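Local coordinates for protein SPCU (Pseudomonas aeruginosa, PDB 4AKX) that binds the phospholipase toxin ExoU as a dimer and probably acts as its type III secretion chaperone before export, at residues 72-77 against 86-91; 3-8 against 95-100; 18-23 against 32-37. All blocks are in the same frame, centred on the assembly; numbering follows the deposited sequence.

Contact 1: 72-77 against 86-91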
loop_
_atom_site.group_PDB
_atom_site.type_symbol
_atom_site.label_atom_id
_atom_site.label_comp_id
_atom_site.label_asym_id
_atom_site.label_seq_id
_atom_site.Cartn_x
_atom_site.Cartn_y
_atom_site.Cartn_z
ATOM N N ALA A 72 -11.408 -9.649 -2.512
ATOM C CA ALA A 72 -10.528 -10.804 -2.399
ATOM C C ALA A 72 -10.835 -11.831 -3.508
ATOM O O ALA A 72 -11.991 -11.989 -3.899
ATOM C CB ALA A 72 -10.637 -11.420 -1.023
ATOM N N PRO A 73 -9.804 -12.521 -4.028
ATOM C CA PRO A 73 -8.403 -12.444 -3.622
ATOM C C PRO A 73 -7.521 -11.447 -4.369
ATOM O O PRO A 73 -6.302 -11.512 -4.222
ATOM C CB PRO A 73 -7.892 -13.842 -3.906
ATOM C CG PRO A 73 -8.712 -14.297 -5.057
ATOM C CD PRO A 73 -10.080 -13.750 -4.797
ATOM N N VAL A 74 -8.105 -10.524 -5.134
ATOM C CA VAL A 74 -7.307 -9.532 -5.884
ATOM C C VAL A 74 -6.422 -8.733 -4.944
ATOM O O VAL A 74 -6.890 -8.282 -3.887
ATOM C CB VAL A 74 -8.211 -8.500 -6.561
ATOM C CG1 VAL A 74 -7.445 -7.206 -6.799
ATOM C CG2 VAL A 74 -8.830 -9.061 -7.847
ATOM N N LYS A 75 -5.166 -8.509 -5.342
ATOM C CA LYS A 75 -4.236 -7.712 -4.535
ATOM C C LYS A 75 -3.786 -6.438 -5.198
ATOM O O LYS A 75 -3.784 -6.329 -6.422
ATOM C CB LYS A 75 -3.052 -8.532 -4.123
ATOM C CG LYS A 75 -3.454 -9.587 -3.107
ATOM C CD LYS A 75 -2.474 -10.753 -3.137
ATOM C CE LYS A 75 -3.182 -12.096 -3.321
ATOM N NZ LYS A 75 -3.378 -12.389 -4.771
ATOM N N LEU A 76 -3.430 -5.462 -4.377
ATOM C CA LEU A 76 -2.932 -4.213 -4.862
ATOM C C LEU A 76 -1.448 -4.139 -4.546
ATOM O O LEU A 76 -1.048 -4.467 -3.417
ATOM C CB LEU A 76 -3.659 -3.091 -4.161
ATOM C CG LEU A 76 -3.551 -1.745 -4.844
ATOM C CD1 LEU A 76 -4.699 -0.862 -4.419
ATOM C CD2 LEU A 76 -2.253 -1.149 -4.393
ATOM N N ALA A 77 -0.634 -3.744 -5.541
ATOM C CA ALA A 77 0.817 -3.659 -5.360
ATOM C C ALA A 77 1.358 -2.667 -6.314
ATOM O O ALA A 77 0.607 -2.094 -7.116
ATOM C CB ALA A 77 1.486 -4.998 -5.607
ATOM N N LEU A 86 -3.333 -4.012 -9.836
ATOM C CA LEU A 86 -4.194 -4.918 -9.163
ATOM C C LEU A 86 -3.921 -6.197 -9.843
ATOM O O LEU A 86 -3.802 -6.215 -11.047
ATOM C CB LEU A 86 -5.624 -4.544 -9.414
ATOM C CG LEU A 86 -6.141 -3.373 -8.612
ATOM C CD1 LEU A 86 -7.391 -2.782 -9.258
ATOM C CD2 LEU A 86 -6.453 -3.826 -7.209
ATOM N N TRP A 87 -3.810 -7.284 -9.101
ATOM C CA TRP A 87 -3.576 -8.562 -9.753
ATOM C C TRP A 87 -4.195 -9.670 -9.019
ATOM O O TRP A 87 -4.512 -9.522 -7.846
ATOM C CB TRP A 87 -2.091 -8.841 -9.913
ATOM C CG TRP A 87 -1.343 -9.003 -8.613
ATOM C CD1 TRP A 87 -0.822 -7.987 -7.811
ATOM C CD2 TRP A 87 -0.965 -10.228 -7.950
ATOM N NE1 TRP A 87 -0.163 -8.505 -6.720
ATOM C CE2 TRP A 87 -0.203 -9.831 -6.745
ATOM C CE3 TRP A 87 -1.162 -11.564 -8.201
ATOM C CZ2 TRP A 87 0.309 -10.755 -5.859
ATOM C CZ3 TRP A 87 -0.629 -12.511 -7.282
ATOM C CH2 TRP A 87 0.078 -12.108 -6.142
ATOM N N ALA A 88 -4.407 -10.784 -9.719
ATOM C CA ALA A 88 -4.831 -12.041 -9.100
ATOM C C ALA A 88 -4.120 -13.126 -9.814
ATOM O O ALA A 88 -3.520 -12.887 -10.850
ATOM C CB ALA A 88 -6.337 -12.244 -9.229
ATOM N N GLU A 89 -4.263 -14.335 -9.311
ATOM C CA GLU A 89 -3.482 -15.452 -9.771
ATOM C C GLU A 89 -4.428 -16.587 -10.040
ATOM O O GLU A 89 -5.057 -17.116 -9.129
ATOM C CB GLU A 89 -2.485 -15.839 -8.676
ATOM C CG GLU A 89 -1.902 -17.229 -8.782
ATOM C CD GLU A 89 -1.139 -17.442 -10.074
ATOM O OE1 GLU A 89 -1.344 -16.630 -11.008
ATOM O OE2 GLU A 89 -0.338 -18.413 -10.158
ATOM N N ALA A 90 -4.570 -16.936 -11.305
ATOM C CA ALA A 90 -5.407 -18.071 -11.691
ATOM C C ALA A 90 -4.566 -19.310 -11.906
ATOM O O ALA A 90 -3.673 -19.317 -12.757
ATOM C CB ALA A 90 -6.166 -17.742 -12.949
ATOM N N ARG A 91 -4.837 -20.349 -11.122
ATOM C CA ARG A 91 -4.115 -21.619 -11.263
ATOM C C ARG A 91 -4.831 -22.537 -12.228
ATOM O O ARG A 91 -6.059 -22.513 -12.317
ATOM C CB ARG A 91 -3.949 -22.324 -9.909
ATOM C CG ARG A 91 -2.904 -21.633 -8.969
ATOM C CD ARG A 91 -2.771 -22.447 -7.691
ATOM N NE ARG A 91 -3.704 -21.993 -6.632
ATOM C CZ ARG A 91 -4.116 -22.756 -5.616
ATOM N NH1 ARG A 91 -3.701 -24.033 -5.516
ATOM N NH2 ARG A 91 -4.958 -22.244 -4.706
#

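Contact 2: 3-8 against 95-100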
loop_
_atom_site.group_PDB
_atom_site.type_symbol
_atom_site.label_atom_id
_atom_site.label_comp_id
_atom_site.label_asym_id
_atom_site.label_seq_id
_atom_site.Cartn_x
_atom_site.Cartn_y
_atom_site.Cartn_z
ATOM N N ASP A 3 -8.643 -21.770 -21.956
ATOM C CA ASP A 3 -9.060 -21.770 -23.340
ATOM C C ASP A 3 -10.583 -21.776 -23.492
ATOM O O ASP A 3 -11.130 -21.174 -24.401
ATOM C CB ASP A 3 -8.446 -22.986 -24.025
ATOM C CG ASP A 3 -8.551 -22.935 -25.531
ATOM O OD1 ASP A 3 -8.336 -21.859 -26.154
ATOM O OD2 ASP A 3 -8.814 -24.010 -26.098
ATOM N N THR A 4 -11.276 -22.445 -22.593
ATOM C CA THR A 4 -12.727 -22.321 -22.573
ATOM C C THR A 4 -13.241 -21.040 -21.903
ATOM O O THR A 4 -14.379 -20.645 -22.125
ATOM C CB THR A 4 -13.419 -23.522 -21.928
ATOM O OG1 THR A 4 -14.788 -23.188 -21.700
ATOM C CG2 THR A 4 -12.774 -23.866 -20.616
ATOM N N TRP A 5 -12.428 -20.417 -21.060
ATOM C CA TRP A 5 -12.733 -19.082 -20.584
ATOM C C TRP A 5 -12.646 -18.080 -21.702
ATOM O O TRP A 5 -13.558 -17.289 -21.921
ATOM C CB TRP A 5 -11.777 -18.700 -19.479
ATOM C CG TRP A 5 -12.029 -17.316 -18.932
ATOM C CD1 TRP A 5 -13.110 -16.886 -18.165
ATOM C CD2 TRP A 5 -11.178 -16.140 -19.083
ATOM N NE1 TRP A 5 -12.988 -15.556 -17.860
ATOM C CE2 TRP A 5 -11.847 -15.055 -18.375
ATOM C CE3 TRP A 5 -9.963 -15.893 -19.705
ATOM C CZ2 TRP A 5 -11.315 -13.788 -18.314
ATOM C CZ3 TRP A 5 -9.439 -14.604 -19.654
ATOM C CH2 TRP A 5 -10.100 -13.575 -18.976
ATOM N N LEU A 6 -11.533 -18.104 -22.417
ATOM C CA LEU A 6 -11.421 -17.389 -23.682
ATOM C C LEU A 6 -12.600 -17.668 -24.626
ATOM O O LEU A 6 -13.256 -16.744 -25.100
ATOM C CB LEU A 6 -10.119 -17.768 -24.375
ATOM C CG LEU A 6 -8.854 -17.108 -23.844
ATOM C CD1 LEU A 6 -7.651 -17.660 -24.581
ATOM C CD2 LEU A 6 -8.896 -15.601 -24.001
ATOM N N ALA A 7 -12.854 -18.951 -24.887
ATOM C CA ALA A 7 -13.781 -19.370 -25.926
ATOM C C ALA A 7 -15.054 -18.514 -25.983
ATOM O O ALA A 7 -15.578 -18.254 -27.060
ATOM C CB ALA A 7 -14.125 -20.833 -25.755
ATOM N N GLN A 8 -15.515 -18.040 -24.835
ATOM C CA GLN A 8 -16.782 -17.313 -24.767
ATOM C C GLN A 8 -16.777 -15.932 -25.445
ATOM O O GLN A 8 -17.781 -15.218 -25.421
ATOM C CB GLN A 8 -17.280 -17.200 -23.309
ATOM C CG GLN A 8 -16.399 -16.371 -22.386
ATOM C CD GLN A 8 -16.737 -16.556 -20.912
ATOM O OE1 GLN A 8 -17.676 -17.265 -20.545
ATOM N NE2 GLN A 8 -15.963 -15.907 -20.060
ATOM N N ASP A 95 -8.901 -23.398 -10.577
ATOM C CA ASP A 95 -9.886 -22.444 -11.095
ATOM C C ASP A 95 -10.585 -22.940 -12.360
ATOM O O ASP A 95 -10.154 -23.918 -12.975
ATOM C CB ASP A 95 -9.223 -21.092 -11.358
ATOM C CG ASP A 95 -8.351 -20.626 -10.194
ATOM O OD1 ASP A 95 -8.791 -20.744 -9.024
ATOM O OD2 ASP A 95 -7.227 -20.131 -10.452
ATOM N N ASP A 96 -11.675 -22.268 -12.732
ATOM C CA ASP A 96 -12.421 -22.584 -13.961
ATOM C C ASP A 96 -13.226 -21.364 -14.456
ATOM O O ASP A 96 -13.145 -20.286 -13.860
ATOM C CB ASP A 96 -13.327 -23.809 -13.749
ATOM C CG ASP A 96 -14.688 -23.440 -13.200
ATOM O OD1 ASP A 96 -14.842 -23.360 -11.957
ATOM O OD2 ASP A 96 -15.607 -23.237 -14.023
ATOM N N VAL A 97 -13.993 -21.537 -15.537
ATOM C CA VAL A 97 -14.662 -20.408 -16.207
ATOM C C VAL A 97 -15.359 -19.434 -15.246
ATOM O O VAL A 97 -15.032 -18.244 -15.220
ATOM C CB VAL A 97 -15.640 -20.869 -17.321
ATOM C CG1 VAL A 97 -16.447 -19.688 -17.860
ATOM C CG2 VAL A 97 -14.881 -21.560 -18.446
ATOM N N ASP A 98 -16.309 -19.935 -14.458
ATOM C CA ASP A 98 -17.039 -19.080 -13.514
ATOM C C ASP A 98 -16.044 -18.353 -12.603
ATOM O O ASP A 98 -16.093 -17.130 -12.448
ATOM C CB ASP A 98 -18.051 -19.894 -12.693
ATOM C CG ASP A 98 -19.065 -20.680 -13.580
ATOM O OD1 ASP A 98 -18.890 -20.730 -14.832
ATOM O OD2 ASP A 98 -20.039 -21.253 -13.014
ATOM N N ALA A 99 -15.087 -19.097 -12.071
ATOM C CA ALA A 99 -14.099 -18.510 -11.191
ATOM C C ALA A 99 -13.251 -17.436 -11.848
ATOM O O ALA A 99 -13.032 -16.384 -11.241
ATOM C CB ALA A 99 -13.226 -19.582 -10.574
ATOM N N LEU A 100 -12.749 -17.694 -13.060
ATOM C CA LEU A 100 -11.991 -16.653 -13.815
ATOM C C LEU A 100 -12.843 -15.434 -14.096
ATOM O O LEU A 100 -12.396 -14.310 -13.931
ATOM C CB LEU A 100 -11.415 -17.182 -15.129
ATOM C CG LEU A 100 -10.498 -18.392 -15.002
ATOM C CD1 LEU A 100 -10.137 -18.942 -16.367
ATOM C CD2 LEU A 100 -9.250 -18.018 -14.232
#

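Contact 3: 18-23 against 32-37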
loop_
_atom_site.group_PDB
_atom_site.type_symbol
_atom_site.label_atom_id
_atom_site.label_comp_id
_atom_site.label_asym_id
_atom_site.label_seq_id
_atom_site.Cartn_x
_atom_site.Cartn_y
_atom_site.Cartn_z
ATOM N N ASP A 18 3.584 -17.282 -26.261
ATOM C CA ASP A 18 4.680 -16.915 -25.368
ATOM C C ASP A 18 4.176 -16.192 -24.100
ATOM O O ASP A 18 3.149 -16.579 -23.522
ATOM C CB ASP A 18 5.721 -16.078 -26.123
ATOM C CG ASP A 18 6.443 -16.889 -27.200
ATOM O OD1 ASP A 18 6.284 -18.134 -27.220
ATOM O OD2 ASP A 18 7.169 -16.285 -28.030
ATOM N N ALA A 19 4.885 -15.141 -23.684
ATOM C CA ALA A 19 4.798 -14.653 -22.303
ATOM C C ALA A 19 3.464 -13.981 -21.903
ATOM O O ALA A 19 2.789 -14.413 -20.924
ATOM C CB ALA A 19 5.976 -13.737 -21.993
ATOM N N THR A 20 3.103 -12.922 -22.658
ATOM C CA THR A 20 2.103 -11.972 -22.198
ATOM C C THR A 20 0.993 -11.847 -23.221
ATOM O O THR A 20 1.244 -11.448 -24.331
ATOM C CB THR A 20 2.743 -10.580 -22.047
ATOM O OG1 THR A 20 3.818 -10.641 -21.107
ATOM C CG2 THR A 20 1.733 -9.575 -21.570
ATOM N N LEU A 21 -0.237 -12.173 -22.847
ATOM C CA LEU A 21 -1.387 -11.793 -23.665
ATOM C C LEU A 21 -2.124 -10.616 -23.050
ATOM O O LEU A 21 -2.056 -10.367 -21.835
ATOM C CB LEU A 21 -2.343 -12.953 -23.878
ATOM C CG LEU A 21 -1.716 -14.232 -24.428
ATOM C CD1 LEU A 21 -2.748 -15.351 -24.518
ATOM C CD2 LEU A 21 -1.040 -13.997 -25.778
ATOM N N ARG A 22 -2.806 -9.870 -23.898
ATOM C CA ARG A 22 -3.451 -8.667 -23.464
ATOM C C ARG A 22 -4.824 -8.645 -24.055
ATOM O O ARG A 22 -4.987 -8.740 -25.268
ATOM C CB ARG A 22 -2.687 -7.469 -23.965
ATOM C CG ARG A 22 -1.481 -7.102 -23.140
ATOM C CD ARG A 22 -1.131 -5.640 -23.347
ATOM N NE ARG A 22 -0.332 -5.132 -22.252
ATOM C CZ ARG A 22 0.991 -5.210 -22.232
ATOM N NH1 ARG A 22 1.632 -5.764 -23.263
ATOM N NH2 ARG A 22 1.671 -4.757 -21.180
ATOM N N LEU A 23 -5.818 -8.531 -23.194
ATOM C CA LEU A 23 -7.197 -8.514 -23.608
ATOM C C LEU A 23 -7.699 -7.128 -23.372
ATOM O O LEU A 23 -7.491 -6.586 -22.308
ATOM C CB LEU A 23 -7.984 -9.451 -22.721
ATOM C CG LEU A 23 -8.322 -10.806 -23.291
ATOM C CD1 LEU A 23 -7.095 -11.403 -23.900
ATOM C CD2 LEU A 23 -8.819 -11.693 -22.178
ATOM N N VAL A 32 -3.935 -7.693 -18.637
ATOM C CA VAL A 32 -2.678 -8.296 -18.980
ATOM C C VAL A 32 -2.622 -9.647 -18.296
ATOM O O VAL A 32 -2.797 -9.743 -17.072
ATOM C CB VAL A 32 -1.504 -7.472 -18.414
ATOM C CG1 VAL A 32 -0.186 -8.059 -18.879
ATOM C CG2 VAL A 32 -1.596 -6.015 -18.817
HETATM N N MSE A 33 -2.336 -10.692 -19.053
HETATM C CA MSE A 33 -2.154 -11.982 -18.433
HETATM C C MSE A 33 -0.857 -12.549 -18.840
HETATM O O MSE A 33 -0.695 -12.949 -19.992
HETATM C CB MSE A 33 -3.184 -12.972 -18.881
HETATM C CG MSE A 33 -4.346 -12.348 -19.620
HETATM SE SE MSE A 33 -5.222 -13.884 -20.489
HETATM C CE MSE A 33 -4.757 -13.463 -22.348
ATOM N N GLU A 34 0.080 -12.611 -17.890
ATOM C CA GLU A 34 1.319 -13.365 -18.074
ATOM C C GLU A 34 1.034 -14.845 -17.914
ATOM O O GLU A 34 -0.063 -15.224 -17.573
ATOM C CB GLU A 34 2.400 -12.932 -17.084
ATOM C CG GLU A 34 3.810 -13.200 -17.621
ATOM C CD GLU A 34 4.802 -13.687 -16.561
ATOM O OE1 GLU A 34 4.712 -13.226 -15.397
ATOM O OE2 GLU A 34 5.694 -14.510 -16.902
ATOM N N ARG A 35 2.017 -15.683 -18.175
ATOM C CA ARG A 35 1.852 -17.097 -17.918
ATOM C C ARG A 35 2.958 -17.622 -17.011
ATOM O O ARG A 35 4.112 -17.198 -17.109
ATOM C CB ARG A 35 1.770 -17.871 -19.232
ATOM C CG ARG A 35 1.948 -19.377 -19.108
ATOM C CD ARG A 35 0.824 -20.063 -18.336
ATOM N NE ARG A 35 0.846 -21.517 -18.535
ATOM C CZ ARG A 35 -0.085 -22.364 -18.094
ATOM N NH1 ARG A 35 -1.124 -21.927 -17.396
ATOM N NH2 ARG A 35 0.022 -23.659 -18.349
ATOM N N LEU A 36 2.587 -18.540 -16.119
ATOM C CA LEU A 36 3.445 -18.956 -15.007
ATOM C C LEU A 36 3.853 -20.408 -15.087
ATOM O O LEU A 36 3.920 -20.988 -16.175
ATOM C CB LEU A 36 2.757 -18.695 -13.662
ATOM C CG LEU A 36 2.680 -17.225 -13.285
ATOM C CD1 LEU A 36 2.060 -17.044 -11.911
ATOM C CD2 LEU A 36 4.066 -16.588 -13.375
ATOM N N GLU A 37 4.165 -20.979 -13.924
ATOM C CA GLU A 37 4.552 -22.376 -13.836
ATOM C C GLU A 37 3.353 -23.257 -14.144
ATOM O O GLU A 37 3.397 -24.098 -15.047
ATOM C CB GLU A 37 5.108 -22.696 -12.439
ATOM C CG GLU A 37 5.367 -24.183 -12.170
ATOM C CD GLU A 37 6.391 -24.795 -13.124
ATOM O OE1 GLU A 37 7.517 -24.235 -13.270
ATOM O OE2 GLU A 37 6.070 -25.844 -13.726
#

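Contact 1: 72-77 against 86-91
Lys75 and Trp87 face each other as a hydrogen-bonded antiparallel pair, two backbone bonds holding them: Lys75 N to Trp87 O, nearly straight at 172°, and Trp87 N to Lys75 O, both 2.8 Å. The lysine runs across one face of the indole. Its CB lies over the five-membered ring in a CH-pi contact, 4.2 Å from CB to the centroid. CD reaches the benzo half, 3.9 Å from Trp87 CZ2. There the chain bends at chi3 and chi4 (-127° and 87°), which brings NZ over the six-membered ring, 3.9 Å from NZ to its centroid, in a cation-pi contact. The same ammonium donates to Pro73 O. Ala77 CB sits at the ring edge. Just before the strand, Val74 CG1 meets Leu86 CD2 at 3.5 Å, and Leu107 of helix 97-118 covers Val74. Trp87 NE1 bonds to Asn65 O of the second subunit, and Arg5 of ExoU makes another cation-pi contact with the indole. A long, flexible lysine and a broad indole thus suit an edge hairpin at two protein interfaces: the ring face and the Pro73 carbonyl both offer electron density to the ammonium, which probably eases its cost of desolvation.

Contact 2: 3-8 against 95-100
Chi1 of Trp5 (180°) points CG directly away from the amide nitrogen and swings the indole toward helix 97-118, while chi1 of Leu100 (-57°) carries CD1 back to Trp5 CB, 3.5 Å from it. Leu100 CB stands over the five-membered ring, 3.6 Å from CB to the centroid and 16° off the ring normal, a CH-pi contact. One turn earlier, Val97 meets Thr4 and Trp5 of helix 2-7 and Gln8 just after it. Its CG2 touches Thr4 OG1 at 3.6 Å and lies by Trp5 CB at 4.3 Å, whereas CG1 faces Gln8 OE1 at 3.8 Å. The short beta-branched valine fits where the helices approach closely, with CA atoms of Trp5 and Val97 5.0 Å apart. Asp96 is the N-cap of helix 97-118, its OD2 taking a weak bond from Asp98 N. Beyond the pair, Trp5 NE1 donates to Asn101 OD1, and the indole also meets the rings of Trp9 and Phe42. The two helices therefore pack through van der Waals contact, mostly carbon on carbon at Trp5 and Leu100, while the indole N-H of a buried ring finds its acceptor just past Leu100, which probably helps fix the ring's rotation.

Contact 3: 18-23 against 32-37
Backbone bonds join Leu21 and Met33 first. Leu21 N donates to Met33 O at 3.0 Å, and Met33 N donates to Leu21 O at 2.8 Å with an almost straight N-H...O angle of 178°. The CA-H of Val32 adds a softer approach to Leu21 O, 3.6 Å from Val32 CA, so this one carbonyl receives both an amide and a carbon donor.

These bonds make the strands antiparallel arms of a beta hairpin, with 158° between their N-to-C directions, at one end of the chain's five-stranded sheet. Leu23 carries that sheet onward by pairing with a strand of ExoU, and Arg22 O takes a weak bond from Ser38 of ExoU; the hairpin thus forms part of the surface on which the toxin is bound.

Apolar contacts divide between the two faces. On the face of Leu21 and Met33, the end of Met33, modelled as selenomethionine with selenium as a label, lies among Leu21, Leu23, Trp40 and Phe42, though its exact placement is doubtful. A long apolar side chain suits packing against the two aromatic rings of strand 39-48. On the opposite face Thr20 CG2 meets Val32 CG1 at 3.6 Å; both are beta-branched residues, well suited to extended backbone.

The two arginines add polar partners to this packing. Arg22 runs beside Val32, pointing the same way, and its NE lies 3.8 Å from Val32 CG2; a long, weak ion pair links that NE to Glu30. Arg35, bent at chi2 (66°), sends its guanidinium away from strand 20-25 to a salt bridge with Asp92.

From the N terminus, helix 2-7 comes first, and its partner at 95-100 lies far down the chain, so contact 2 closes a long loop of 86 residues. Both other contacts are nested inside it, in series: contact 3 closes the hairpin of strands 20-25 and 31-35 before contact 1 closes that of 75-78 and 83-91. The two hairpins occupy opposite ends of one antiparallel sheet, with strand 39-48 between them. Contact 2 brings the terminal helices together beside it: Leu100 CD2 touches Ala90 CB of the strand in contact 1 at 3.4 Å, and Trp5 CZ3 reaches Leu23 CD2 of contact 3 at 3.9 Å.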